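Local coordinates for spindle assembly abnormal protein 6 (Caenorhabditis elegans, PDB 3PYI) that forms the central scaffold of the centriole, its globular N-terminal domain linking coiled-coil homodimers into the ring that sets ninefold symmetry, at residues A16-P21 with I137-E142; E52-I57 with L66-L71; N144-E149 with I164-V169. The protein carries 1 engineered substitution. All coordinates share one frame; numbering follows the deposited sequence.

How the contacts relate
All three contacts are strand pairings within one mixed beta sheet of the N-terminal head domain of SAS-6, a sheet whose two end strands, in order across it, also pair. Contact 1 makes that closing pairing, bringing strand 7-23 beside strand 133-139 although 115 residues separate the segments. Contact 2, the hairpin 51-58/66-71, falls within this interval, and contact 3, the hairpin 145-152/160-168, follows it. The centre of contact 3 is about 9 Å from each of the other two centres, while those two lie about 17 Å apart. Contact 3 thus bridges them, and Ile57, Phe67, Ile137, Leu139 and Cys146 meet in a shared apolar interior of this ring-forming head.

Contact 1: residues A16-P21 with I137-E142; sequences ASLLQP and IILDAE
Leu18 and Ile137 form the first bridge of a parallel strand pair, and Leu19 and Ile138 form the second. Three backbone bonds hold it: Ile137 N gives to Ser17 O, Leu19 N to Ile137 O, and Leu139 N to Leu19 O at 2.8 Å. Leu19 therefore reaches the other strand with both its N-H and its C=O, as a parallel ladder requires.

The tight part lies on the face of Leu18 and Ile137. With CG of Leu18 anti to the backbone N (chi1 173°) and the chain turned at chi2, CD1 leans toward the partner strand, 3.8 Å from Ile137 CG2. The same CD1 sits 3.9 Å from Leu139 CG, so one methyl touches two branched side chains. Ala16 adds its small CB at 4.2 Å from Ile137 CD1. Branched aliphatic residues suit this buried face because they fill it without bringing in polar groups.

Leu19 and Ile138, on the other face, are partly exposed and meet more loosely, Leu19 CD1 lying 4.2 Å from Ile138 CG1. Back on the side of Leu18, toward the end of the pairing, Gln20 lies alongside Leu139 with its CB 3.9 Å from Leu139 CB. Its extended chain brings NE2 to 4.0 Å from Leu139 CD1, so the amide lies against an apolar methyl at the partly exposed margin. Beyond the last bridge, Pro21, which has no N-H to offer, packs its ring CG 3.7 Å from Ala141 CB.

Strand 29-44 flanks segment 16-21, where Leu18 bonds to Tyr32 through the backbone, and strand 145-152 flanks Ile138 through Ser147; this parallel pairing joins the two end strands of the sheet.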
ATOM      1  N   ALA A  16       2.976  18.437  -6.949  1.00 27.60           N
ATOM      2  CA  ALA A  16       3.180  17.630  -5.767  1.00 26.72           C
ATOM      3  C   ALA A  16       2.487  18.292  -4.614  1.00 34.56           C
ATOM      4  O   ALA A  16       2.178  19.482  -4.669  1.00 34.05           O
ATOM      5  CB  ALA A  16       4.654  17.508  -5.464  1.00 26.58           C
ATOM      6  N   SER A  17       2.241  17.519  -3.568  1.00 28.37           N
ATOM      7  CA  SER A  17       1.857  18.104  -2.298  1.00 36.18           C
ATOM      8  C   SER A  17       3.123  18.183  -1.482  1.00 31.02           C
ATOM      9  O   SER A  17       3.867  17.204  -1.381  1.00 27.83           O
ATOM     10  CB  SER A  17       0.800  17.257  -1.581  1.00 30.34           C
ATOM     11  OG  SER A  17      -0.467  17.450  -2.170  1.00 44.10           O
ATOM     12  N   LEU A  18       3.393  19.360  -0.938  1.00 28.16           N
ATOM     13  CA  LEU A  18       4.575  19.563  -0.124  1.00 30.54           C
ATOM     14  C   LEU A  18       4.135  19.689   1.319  1.00 39.93           C
ATOM     15  O   LEU A  18       3.285  20.515   1.640  1.00 44.77           O
ATOM     16  CB  LEU A  18       5.300  20.833  -0.554  1.00 36.65           C
ATOM     17  CG  LEU A  18       6.467  21.262   0.332  1.00 37.97           C
ATOM     18  CD1 LEU A  18       7.612  20.270   0.211  1.00 33.07           C
ATOM     19  CD2 LEU A  18       6.927  22.665  -0.051  1.00 42.28           C
ATOM     20  N   LEU A  19       4.690  18.856   2.191  1.00 28.07           N
ATOM     21  CA  LEU A  19       4.352  18.941   3.600  1.00 39.66           C
ATOM     22  C   LEU A  19       5.606  19.321   4.361  1.00 41.35           C
ATOM     23  O   LEU A  19       6.680  18.819   4.073  1.00 33.80           O
ATOM     24  CB  LEU A  19       3.802  17.615   4.128  1.00 36.46           C
ATOM     25  CG  LEU A  19       2.868  16.819   3.213  1.00 55.29           C
ATOM     26  CD1 LEU A  19       2.340  15.579   3.937  1.00 66.92           C
ATOM     27  CD2 LEU A  19       1.732  17.681   2.715  1.00 55.45           C
ATOM     28  N   GLN A  20       5.478  20.230   5.319  1.00 35.82           N
ATOM     29  CA  GLN A  20       6.625  20.618   6.126  1.00 45.57           C
ATOM     30  C   GLN A  20       6.180  21.086   7.497  1.00 45.48           C
ATOM     31  O   GLN A  20       5.053  21.533   7.666  1.00 45.82           O
ATOM     32  CB  GLN A  20       7.449  21.704   5.428  1.00 50.96           C
ATOM     33  CG  GLN A  20       6.688  22.988   5.173  1.00 58.95           C
ATOM     34  CD  GLN A  20       7.484  24.001   4.370  1.00 68.81           C
ATOM     35  OE1 GLN A  20       7.052  24.438   3.302  1.00 83.70           O
ATOM     36  NE2 GLN A  20       8.648  24.383   4.883  1.00 54.22           N
ATOM     37  N   PRO A  21       7.063  20.959   8.489  1.00 49.34           N
ATOM     38  CA  PRO A  21       6.718  21.444   9.826  1.00 47.99           C
ATOM     39  C   PRO A  21       6.491  22.959   9.831  1.00 55.40           C
ATOM     40  O   PRO A  21       7.102  23.699   9.053  1.00 43.54           O
ATOM     41  CB  PRO A  21       7.956  21.086  10.657  1.00 52.17           C
ATOM     42  CG  PRO A  21       8.606  19.945   9.898  1.00 60.83           C
ATOM     43  CD  PRO A  21       8.368  20.274   8.458  1.00 49.08           C
ATOM     44  N   ILE A 137       5.809  15.261  -1.092  1.00 28.85           N
ATOM     45  CA  ILE A 137       7.163  15.565  -0.671  1.00 29.18           C
ATOM     46  C   ILE A 137       7.124  16.058   0.755  1.00 32.30           C
ATOM     47  O   ILE A 137       6.452  17.033   1.067  1.00 36.13           O
ATOM     48  CB  ILE A 137       7.839  16.588  -1.572  1.00 32.24           C
ATOM     49  CG1 ILE A 137       8.085  15.964  -2.951  1.00 37.70           C
ATOM     50  CG2 ILE A 137       9.174  17.012  -0.963  1.00 44.08           C
ATOM     51  CD1 ILE A 137       8.575  16.949  -3.982  1.00 55.31           C
ATOM     52  N   ILE A 138       7.833  15.374   1.636  1.00 32.90           N
ATOM     53  CA  ILE A 138       7.799  15.749   3.043  1.00 34.88           C
ATOM     54  C   ILE A 138       9.156  16.261   3.498  1.00 40.64           C
ATOM     55  O   ILE A 138      10.144  15.525   3.465  1.00 32.56           O
ATOM     56  CB  ILE A 138       7.384  14.558   3.921  1.00 39.59           C
ATOM     57  CG1 ILE A 138       6.143  13.880   3.325  1.00 43.24           C
ATOM     58  CG2 ILE A 138       7.138  15.028   5.350  1.00 32.58           C
ATOM     59  CD1 ILE A 138       5.769  12.567   3.987  1.00 58.71           C
ATOM     60  N   LEU A 139       9.205  17.526   3.917  1.00 34.18           N
ATOM     61  CA  LEU A 139      10.461  18.125   4.354  1.00 32.37           C
ATOM     62  C   LEU A 139      10.760  17.902   5.825  1.00 41.23           C
ATOM     63  O   LEU A 139       9.861  17.877   6.674  1.00 41.89           O
ATOM     64  CB  LEU A 139      10.483  19.630   4.111  1.00 33.19           C
ATOM     65  CG  LEU A 139      10.639  20.100   2.674  1.00 54.16           C
ATOM     66  CD1 LEU A 139      10.490  21.622   2.612  1.00 41.28           C
ATOM     67  CD2 LEU A 139      11.981  19.655   2.130  1.00 52.36           C
ATOM     68  N   ASP A 140      12.051  17.749   6.096  1.00 36.34           N
ATOM     69  CA  ASP A 140      12.621  17.863   7.428  1.00 43.92           C
ATOM     70  C   ASP A 140      12.322  19.274   7.919  1.00 51.51           C
ATOM     71  O   ASP A 140      12.160  20.186   7.105  1.00 44.88           O
ATOM     72  CB  ASP A 140      14.143  17.711   7.317  1.00 45.50           C
ATOM     73  CG  ASP A 140      14.734  16.910   8.443  1.00 68.27           C
ATOM     74  OD1 ASP A 140      14.052  16.749   9.477  1.00 96.06           O
ATOM     75  OD2 ASP A 140      15.879  16.436   8.295  1.00 76.40           O
ATOM     76  N   ALA A 141      12.280  19.476   9.235  1.00 44.17           N
ATOM     77  CA  ALA A 141      12.088  20.823   9.769  1.00 54.43           C
ATOM     78  C   ALA A 141      13.256  21.727   9.378  1.00 58.42           C
ATOM     79  O   ALA A 141      13.077  22.914   9.115  1.00 50.46           O
ATOM     80  CB  ALA A 141      11.915  20.793  11.283  1.00 58.37           C
ATOM     81  N   GLU A 142      14.456  21.161   9.335  1.00 55.39           N
ATOM     82  CA  GLU A 142      15.646  21.924   8.972  1.00 56.19           C
ATOM     83  C   GLU A 142      15.965  21.842   7.480  1.00 56.57           C
ATOM     84  O   GLU A 142      16.944  22.421   7.019  1.00 59.28           O
ATOM     85  CB  GLU A 142      16.859  21.434   9.762  1.00 65.33           C
ATOM     86  CG  GLU A 142      16.680  21.466  11.260  1.00 85.04           C
ATOM     87  CD  GLU A 142      17.875  20.901  11.989  1.00 97.30           C
ATOM     88  OE1 GLU A 142      19.012  21.250  11.613  1.00 97.28           O
ATOM     89  OE2 GLU A 142      17.682  20.111  12.936  1.00105.17           O
TER

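Contact 2: residues E52-I57 with L66-L71; sequences ELKFEI and LFSETL
Segments 52-57 and 66-71 run antiparallel, their axes 4.4 Å apart at closest approach and their directions at 164°. Leu53-Leu71, Phe55-Glu69 and Ile57-Phe67 are hydrogen-bonded pairs, each with two backbone bonds; Leu71 N to Leu53 O, at 2.7 Å, is the shortest. Lys54-Thr70 and Glu56-Ser68 are the non-hydrogen-bonded pairs between them.

Alternation sorts the side chains. On the face of Leu53, Phe55 and Ile57, apolar groups mesh: Phe55 CE1 lies 4.0 Å from Leu71 CD1, and Ile57 CG1 lies 3.7 Å from Phe67 CB. Glu69 starts on this apolar face, but its end leads away: OE1 accepts the N-H of Thr70 and OE2 forms a salt bridge with Lys75. On the face of Lys54, the lysine chain runs extended past Thr70, its CG 3.7 Å from Thr70 CG2. Its NZ gives a hydrogen bond to a water at 2.9 Å, which Ser68 OG meets only weakly. A long, flexible lysine suits this place, since its methylenes pack while its charge reaches water.

The hairpin lies between strand 29-44, which bonds to Lys54 through Ser41, and strand 160-168, which bonds to Ser68 through His167, while helix 73-83 supplies Lys75.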
ATOM      1  N   GLU A  52      24.026   3.440 -11.451  1.00 28.90           N
ATOM      2  CA  GLU A  52      23.318   4.164 -10.398  1.00 31.64           C
ATOM      3  C   GLU A  52      22.130   4.881 -10.980  1.00 28.28           C
ATOM      4  O   GLU A  52      22.178   5.401 -12.094  1.00 36.27           O
ATOM      5  CB  GLU A  52      24.215   5.219  -9.744  1.00 38.19           C
ATOM      6  CG  GLU A  52      25.144   4.677  -8.685  1.00 41.95           C
ATOM      7  CD  GLU A  52      26.112   5.727  -8.177  1.00 47.04           C
ATOM      8  OE1 GLU A  52      26.293   6.767  -8.858  1.00 42.30           O
ATOM      9  OE2 GLU A  52      26.702   5.509  -7.100  1.00 52.75           O
ATOM     10  N   LEU A  53      21.066   4.929 -10.193  1.00 27.21           N
ATOM     11  CA  LEU A  53      19.874   5.659 -10.553  1.00 29.60           C
ATOM     12  C   LEU A  53      19.822   6.910  -9.668  1.00 32.89           C
ATOM     13  O   LEU A  53      19.843   6.808  -8.443  1.00 31.53           O
ATOM     14  CB  LEU A  53      18.669   4.768 -10.269  1.00 33.27           C
ATOM     15  CG  LEU A  53      17.373   4.981 -11.034  1.00 53.85           C
ATOM     16  CD1 LEU A  53      17.663   5.035 -12.522  1.00 64.66           C
ATOM     17  CD2 LEU A  53      16.406   3.844 -10.698  1.00 45.18           C
ATOM     18  N   LYS A  54      19.768   8.087 -10.277  1.00 27.80           N
ATOM     19  CA  LYS A  54      19.759   9.327  -9.496  1.00 27.39           C
ATOM     20  C   LYS A  54      18.414  10.043  -9.578  1.00 29.62           C
ATOM     21  O   LYS A  54      17.895  10.300 -10.672  1.00 27.78           O
ATOM     22  CB  LYS A  54      20.888  10.276  -9.928  1.00 25.61           C
ATOM     23  CG  LYS A  54      21.063  11.488  -9.001  1.00 37.07           C
ATOM     24  CD  LYS A  54      22.267  12.336  -9.388  1.00 48.82           C
ATOM     25  CE  LYS A  54      22.654  13.317  -8.283  1.00 43.43           C
ATOM     26  NZ  LYS A  54      23.930  14.038  -8.595  1.00 42.13           N
ATOM     27  N   PHE A  55      17.849  10.353  -8.415  1.00 22.96           N
ATOM     28  CA  PHE A  55      16.635  11.173  -8.338  1.00 23.83           C
ATOM     29  C   PHE A  55      16.980  12.558  -7.791  1.00 30.53           C
ATOM     30  O   PHE A  55      17.645  12.664  -6.755  1.00 31.74           O
ATOM     31  CB  PHE A  55      15.603  10.527  -7.413  1.00 28.93           C
ATOM     32  CG  PHE A  55      15.039   9.256  -7.937  1.00 32.49           C
ATOM     33  CD1 PHE A  55      15.780   8.080  -7.889  1.00 33.82           C
ATOM     34  CD2 PHE A  55      13.758   9.223  -8.456  1.00 30.35           C
ATOM     35  CE1 PHE A  55      15.255   6.899  -8.376  1.00 35.11           C
ATOM     36  CE2 PHE A  55      13.225   8.044  -8.939  1.00 30.76           C
ATOM     37  CZ  PHE A  55      13.972   6.877  -8.898  1.00 29.74           C
ATOM     38  N   GLU A  56      16.532  13.607  -8.492  1.00 26.08           N
ATOM     39  CA  GLU A  56      16.785  14.992  -8.090  1.00 31.49           C
ATOM     40  C   GLU A  56      15.491  15.801  -8.146  1.00 31.57           C
ATOM     41  O   GLU A  56      14.773  15.773  -9.152  1.00 30.99           O
ATOM     42  CB  GLU A  56      17.823  15.672  -9.010  1.00 28.89           C
ATOM     43  CG  GLU A  56      19.140  14.939  -9.182  1.00 45.32           C
ATOM     44  CD  GLU A  56      20.073  15.652 -10.165  1.00 64.65           C
ATOM     45  OE1 GLU A  56      20.671  16.686  -9.780  1.00 72.28           O
ATOM     46  OE2 GLU A  56      20.200  15.183 -11.323  1.00 49.11           O
ATOM     47  N   ILE A  57      15.200  16.538  -7.078  1.00 32.25           N
ATOM     48  CA  ILE A  57      14.087  17.479  -7.113  1.00 31.58           C
ATOM     49  C   ILE A  57      14.533  18.899  -6.793  1.00 34.24           C
ATOM     50  O   ILE A  57      15.466  19.123  -5.997  1.00 26.28           O
ATOM     51  CB  ILE A  57      12.929  17.086  -6.153  1.00 27.19           C
ATOM     52  CG1 ILE A  57      13.417  17.058  -4.707  1.00 34.05           C
ATOM     53  CG2 ILE A  57      12.279  15.747  -6.553  1.00 23.76           C
ATOM     54  CD1 ILE A  57      12.299  16.798  -3.717  1.00 43.43           C
ATOM     55  N   LEU A  66      16.747  21.792  -2.928  1.00 36.01           N
ATOM     56  CA  LEU A  66      17.559  20.986  -3.834  1.00 38.62           C
ATOM     57  C   LEU A  66      17.877  19.673  -3.157  1.00 35.05           C
ATOM     58  O   LEU A  66      18.682  19.635  -2.223  1.00 35.48           O
ATOM     59  CB  LEU A  66      18.863  21.710  -4.158  1.00 48.28           C
ATOM     60  CG  LEU A  66      18.827  22.600  -5.393  1.00 61.22           C
ATOM     61  CD1 LEU A  66      19.971  23.609  -5.366  1.00 68.41           C
ATOM     62  CD2 LEU A  66      18.889  21.722  -6.635  1.00 58.82           C
ATOM     63  N   PHE A  67      17.239  18.599  -3.616  1.00 27.55           N
ATOM     64  CA  PHE A  67      17.392  17.312  -2.970  1.00 31.56           C
ATOM     65  C   PHE A  67      17.682  16.220  -3.988  1.00 35.48           C
ATOM     66  O   PHE A  67      17.141  16.230  -5.098  1.00 32.11           O
ATOM     67  CB  PHE A  67      16.132  16.958  -2.162  1.00 31.93           C
ATOM     68  CG  PHE A  67      15.853  17.901  -1.044  1.00 32.28           C
ATOM     69  CD1 PHE A  67      16.372  17.671   0.218  1.00 29.39           C
ATOM     70  CD2 PHE A  67      15.068  19.028  -1.249  1.00 37.45           C
ATOM     71  CE1 PHE A  67      16.121  18.547   1.254  1.00 31.79           C
ATOM     72  CE2 PHE A  67      14.815  19.909  -0.215  1.00 34.58           C
ATOM     73  CZ  PHE A  67      15.345  19.668   1.039  1.00 32.41           C
ATOM     74  N   SER A  68      18.539  15.278  -3.613  1.00 31.87           N
ATOM     75  CA  SER A  68      18.800  14.136  -4.475  1.00 30.97           C
ATOM     76  C   SER A  68      19.121  12.883  -3.683  1.00 25.12           C
ATOM     77  O   SER A  68      19.467  12.935  -2.500  1.00 27.22           O
ATOM     78  CB  SER A  68      19.967  14.432  -5.428  1.00 34.64           C
ATOM     79  OG  SER A  68      21.191  14.448  -4.718  1.00 41.82           O
ATOM     80  N   GLU A  69      19.013  11.754  -4.365  1.00 32.04           N
ATOM     81  CA  GLU A  69      19.485  10.482  -3.848  1.00 33.11           C
ATOM     82  C   GLU A  69      19.933   9.640  -5.022  1.00 29.19           C
ATOM     83  O   GLU A  69      19.373   9.729  -6.125  1.00 29.57           O
ATOM     84  CB  GLU A  69      18.374   9.754  -3.079  1.00 33.58           C
ATOM     85  CG  GLU A  69      18.725   8.315  -2.641  1.00 39.18           C
ATOM     86  CD  GLU A  69      19.940   8.241  -1.720  1.00 48.04           C
ATOM     87  OE1 GLU A  69      20.964   8.909  -1.997  1.00 48.41           O
ATOM     88  OE2 GLU A  69      19.875   7.498  -0.718  1.00 48.05           O
ATOM     89  N   THR A  70      20.963   8.838  -4.798  1.00 29.26           N
ATOM     90  CA  THR A  70      21.385   7.889  -5.811  0.62 30.40           C
ATOM     91  C   THR A  70      21.182   6.478  -5.285  1.00 28.43           C
ATOM     92  O   THR A  70      21.584   6.141  -4.167  1.00 30.44           O
ATOM     93  CB  THR A  70      22.857   8.084  -6.247  0.62 37.70           C
ATOM     94  OG1 THR A  70      23.732   7.643  -5.202  0.62 50.27           O
ATOM     95  CG2 THR A  70      23.134   9.546  -6.575  0.62 32.44           C
ATOM     96  N   LEU A  71      20.517   5.665  -6.096  1.00 27.09           N
ATOM     97  CA  LEU A  71      20.287   4.265  -5.776  1.00 37.80           C
ATOM     98  C   LEU A  71      21.125   3.337  -6.653  1.00 33.50           C
ATOM     99  O   LEU A  71      21.057   3.416  -7.880  1.00 35.83           O
ATOM    100  CB  LEU A  71      18.832   3.917  -6.041  1.00 30.09           C
ATOM    101  CG  LEU A  71      17.729   4.591  -5.249  1.00 41.29           C
ATOM    102  CD1 LEU A  71      16.412   4.094  -5.786  1.00 47.75           C
ATOM    103  CD2 LEU A  71      17.867   4.267  -3.779  1.00 39.74           C
TER
HETATM  104  O   HOH W   1      22.967  16.228  -6.961  1.00 52.13           O

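Contact 3: residues N144-E149 with I164-V169; sequences NFCSFE and IKLHAV
Lys165 reaches across to Phe145, and its chain can be followed outward from the strand. CB and CG rise on the face that also carries Phe145, Ser147 and His167. Because CG is anti to the backbone N (chi1 -168°) and the chain stays extended beyond it, CD carries the end toward the phenyl ring. CE lies over one ring face, 3.4 Å from Phe145 CD1, in a CH-pi contact offset toward the rim. At the tip, NZ stands 3.9 Å from the centroid of the Phe145 ring and only 2° off its normal, an almost centred cation-pi interaction. Lysine suits an exposed position like this because its charge can remain near solvent while its last methylene rests on the ring.

The ring has other neighbours. Leu166 O lies at its edge, in plane, and His167 CB approaches CE1 of Phe145 to 3.7 Å.

The other face of the sheet, carrying Cys146, Phe148, Ile164 and Leu166, is apolar. Leu166 CD1 touches both Phe148 CB, at 3.8 Å, and Cys146 SG, at 4.0 Å; compact, weakly polar cysteine and branched leucine suit this buried layer.

The backbones are antiparallel. Cys146 and Leu166 exchange two bonds, with Leu166 N to Cys146 O at 2.7 Å, and Phe148 and Ile164 exchange two more. Ala168 N adds one to Asn144 O.

Strand 133-139 borders this hairpin beyond segment 144-149, where Glu149 bonds to Asn136 through the backbone, and strand 66-71 borders it beyond segment 164-169, while Ile57 of strand 51-58 packs against Cys146, Phe148 and Leu166.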
ATOM      1  N   ASN A 144      17.109  19.397   5.763  1.00 45.29           N
ATOM      2  CA  ASN A 144      18.275  18.593   5.441  1.00 42.15           C
ATOM      3  C   ASN A 144      17.883  17.365   4.622  1.00 49.46           C
ATOM      4  O   ASN A 144      18.675  16.841   3.838  1.00 44.35           O
ATOM      5  CB  ASN A 144      18.989  18.172   6.718  1.00 46.98           C
ATOM      6  CG  ASN A 144      19.502  19.363   7.513  1.00 58.98           C
ATOM      7  OD1 ASN A 144      19.239  19.486   8.710  1.00 63.97           O
ATOM      8  ND2 ASN A 144      20.231  20.252   6.845  1.00 54.73           N
ATOM      9  N   PHE A 145      16.646  16.919   4.808  1.00 45.35           N
ATOM     10  CA  PHE A 145      16.130  15.750   4.113  1.00 39.76           C
ATOM     11  C   PHE A 145      14.701  15.972   3.673  1.00 43.96           C
ATOM     12  O   PHE A 145      13.961  16.755   4.274  1.00 39.20           O
ATOM     13  CB  PHE A 145      16.166  14.531   5.026  1.00 38.56           C
ATOM     14  CG  PHE A 145      17.545  14.140   5.459  1.00 47.46           C
ATOM     15  CD1 PHE A 145      18.396  13.483   4.589  1.00 53.75           C
ATOM     16  CD2 PHE A 145      17.988  14.424   6.738  1.00 60.10           C
ATOM     17  CE1 PHE A 145      19.674  13.114   4.988  1.00 54.52           C
ATOM     18  CE2 PHE A 145      19.259  14.060   7.144  1.00 60.67           C
ATOM     19  CZ  PHE A 145      20.105  13.408   6.271  1.00 52.32           C
ATOM     20  N   CYS A 146      14.316  15.286   2.611  1.00 32.46           N
ATOM     21  CA  CYS A 146      12.913  15.190   2.272  1.00 36.97           C
ATOM     22  C   CYS A 146      12.590  13.799   1.741  1.00 39.94           C
ATOM     23  O   CYS A 146      13.398  13.156   1.075  1.00 43.91           O
ATOM     24  CB  CYS A 146      12.494  16.268   1.274  1.00 40.10           C
ATOM     25  SG  CYS A 146      12.867  15.893  -0.426  1.00 54.83           S
ATOM     26  N   SER A 147      11.393  13.341   2.066  1.00 35.07           N
ATOM     27  CA  SER A 147      10.902  12.056   1.599  1.00 32.97           C
ATOM     28  C   SER A 147      10.109  12.286   0.317  1.00 28.40           C
ATOM     29  O   SER A 147       9.167  13.072   0.290  1.00 41.31           O
ATOM     30  CB  SER A 147      10.021  11.432   2.685  1.00 28.77           C
ATOM     31  OG  SER A 147       9.447  10.212   2.245  1.00 67.09           O
ATOM     32  N   PHE A 148      10.523  11.638  -0.758  1.00 25.75           N
ATOM     33  CA  PHE A 148       9.804  11.732  -2.017  1.00 25.95           C
ATOM     34  C   PHE A 148       8.887  10.517  -2.096  1.00 38.49           C
ATOM     35  O   PHE A 148       9.374   9.385  -2.177  1.00 32.44           O
ATOM     36  CB  PHE A 148      10.802  11.689  -3.177  1.00 27.09           C
ATOM     37  CG  PHE A 148      10.156  11.612  -4.522  1.00 32.03           C
ATOM     38  CD1 PHE A 148       9.762  12.758  -5.177  1.00 27.21           C
ATOM     39  CD2 PHE A 148       9.940  10.393  -5.134  1.00 47.50           C
ATOM     40  CE1 PHE A 148       9.165  12.694  -6.419  1.00 35.20           C
ATOM     41  CE2 PHE A 148       9.343  10.328  -6.380  1.00 49.41           C
ATOM     42  CZ  PHE A 148       8.948  11.485  -7.016  1.00 37.86           C
ATOM     43  N   GLU A 149       7.576  10.742  -2.073  1.00 26.58           N
ATOM     44  CA  GLU A 149       6.609   9.638  -1.997  1.00 32.14           C
ATOM     45  C   GLU A 149       5.673   9.572  -3.189  1.00 27.54           C
ATOM     46  O   GLU A 149       5.167  10.581  -3.640  1.00 34.99           O
ATOM     47  CB  GLU A 149       5.794   9.740  -0.716  1.00 31.52           C
ATOM     48  CG  GLU A 149       6.663   9.898   0.515  1.00 36.29           C
ATOM     49  CD  GLU A 149       5.902   9.714   1.802  1.00 38.96           C
ATOM     50  OE1 GLU A 149       4.693  10.028   1.830  1.00 46.47           O
ATOM     51  OE2 GLU A 149       6.523   9.269   2.793  1.00 47.55           O
ATOM     52  N   ILE A 164      11.279   7.517  -1.108  1.00 27.49           N
ATOM     53  CA  ILE A 164      12.736   7.581  -1.140  1.00 33.02           C
ATOM     54  C   ILE A 164      13.186   8.802  -0.342  1.00 36.50           C
ATOM     55  O   ILE A 164      12.698   9.907  -0.560  1.00 30.73           O
ATOM     56  CB  ILE A 164      13.273   7.659  -2.581  1.00 31.15           C
ATOM     57  CG1 ILE A 164      12.788   6.458  -3.401  1.00 47.41           C
ATOM     58  CG2 ILE A 164      14.812   7.683  -2.591  1.00 33.81           C
ATOM     59  CD1 ILE A 164      13.157   6.536  -4.877  1.00 48.27           C
ATOM     60  N   LYS A 165      14.088   8.589   0.606  1.00 26.22           N
ATOM     61  CA  LYS A 165      14.664   9.681   1.351  1.00 26.61           C
ATOM     62  C   LYS A 165      15.724  10.376   0.496  1.00 31.14           C
ATOM     63  O   LYS A 165      16.734   9.781   0.143  1.00 33.86           O
ATOM     64  CB  LYS A 165      15.292   9.166   2.643  1.00 34.83           C
ATOM     65  CG  LYS A 165      15.661  10.276   3.626  1.00 46.94           C
ATOM     66  CD  LYS A 165      16.388   9.715   4.837  1.00 66.87           C
ATOM     67  CE  LYS A 165      16.665  10.793   5.875  1.00 86.17           C
ATOM     68  NZ  LYS A 165      17.497  10.287   7.008  1.00 93.66           N
ATOM     69  N   LEU A 166      15.469  11.630   0.138  1.00 28.22           N
ATOM     70  CA  LEU A 166      16.454  12.434  -0.583  1.00 30.28           C
ATOM     71  C   LEU A 166      17.163  13.361   0.405  1.00 37.11           C
ATOM     72  O   LEU A 166      16.576  13.777   1.401  1.00 33.52           O
ATOM     73  CB  LEU A 166      15.775  13.275  -1.667  1.00 28.85           C
ATOM     74  CG  LEU A 166      14.726  12.579  -2.529  1.00 32.14           C
ATOM     75  CD1 LEU A 166      14.053  13.579  -3.451  1.00 32.34           C
ATOM     76  CD2 LEU A 166      15.357  11.445  -3.326  1.00 29.03           C
ATOM     77  N   HIS A 167      18.424  13.682   0.131  1.00 34.12           N
ATOM     78  CA  HIS A 167      19.181  14.572   1.009  1.00 39.36           C
ATOM     79  C   HIS A 167      19.499  15.895   0.318  1.00 37.22           C
ATOM     80  O   HIS A 167      19.603  15.960  -0.912  1.00 31.64           O
ATOM     81  CB  HIS A 167      20.474  13.907   1.499  1.00 34.19           C
ATOM     82  CG  HIS A 167      21.374  13.454   0.392  1.00 47.21           C
ATOM     83  ND1 HIS A 167      21.278  12.204  -0.184  1.00 47.82           N
ATOM     84  CD2 HIS A 167      22.386  14.087  -0.246  1.00 40.01           C
ATOM     85  CE1 HIS A 167      22.194  12.085  -1.128  1.00 46.54           C
ATOM     86  NE2 HIS A 167      22.879  13.214  -1.188  1.00 53.35           N
ATOM     87  N   ALA A 168      19.651  16.943   1.124  1.00 36.81           N
ATOM     88  CA  ALA A 168      19.940  18.281   0.620  1.00 39.32           C
ATOM     89  C   ALA A 168      21.248  18.329  -0.163  1.00 42.16           C
ATOM     90  O   ALA A 168      22.284  17.820   0.278  1.00 34.99           O
ATOM     91  CB  ALA A 168      19.961  19.310   1.768  1.00 40.08           C
ATOM     92  N   VAL A 169      21.181  18.950  -1.332  1.00 42.68           N
ATOM     93  CA  VAL A 169      22.342  19.104  -2.187  1.00 55.12           C
ATOM     94  C   VAL A 169      23.085  20.390  -1.829  1.00 65.99           C
ATOM     95  O   VAL A 169      24.162  20.350  -1.235  1.00 77.29           O
ATOM     96  CB  VAL A 169      21.925  19.165  -3.667  1.00 56.77           C
ATOM     97  CG1 VAL A 169      23.112  19.566  -4.542  1.00 56.09           C
ATOM     98  CG2 VAL A 169      21.316  17.835  -4.108  1.00 40.79           C
TER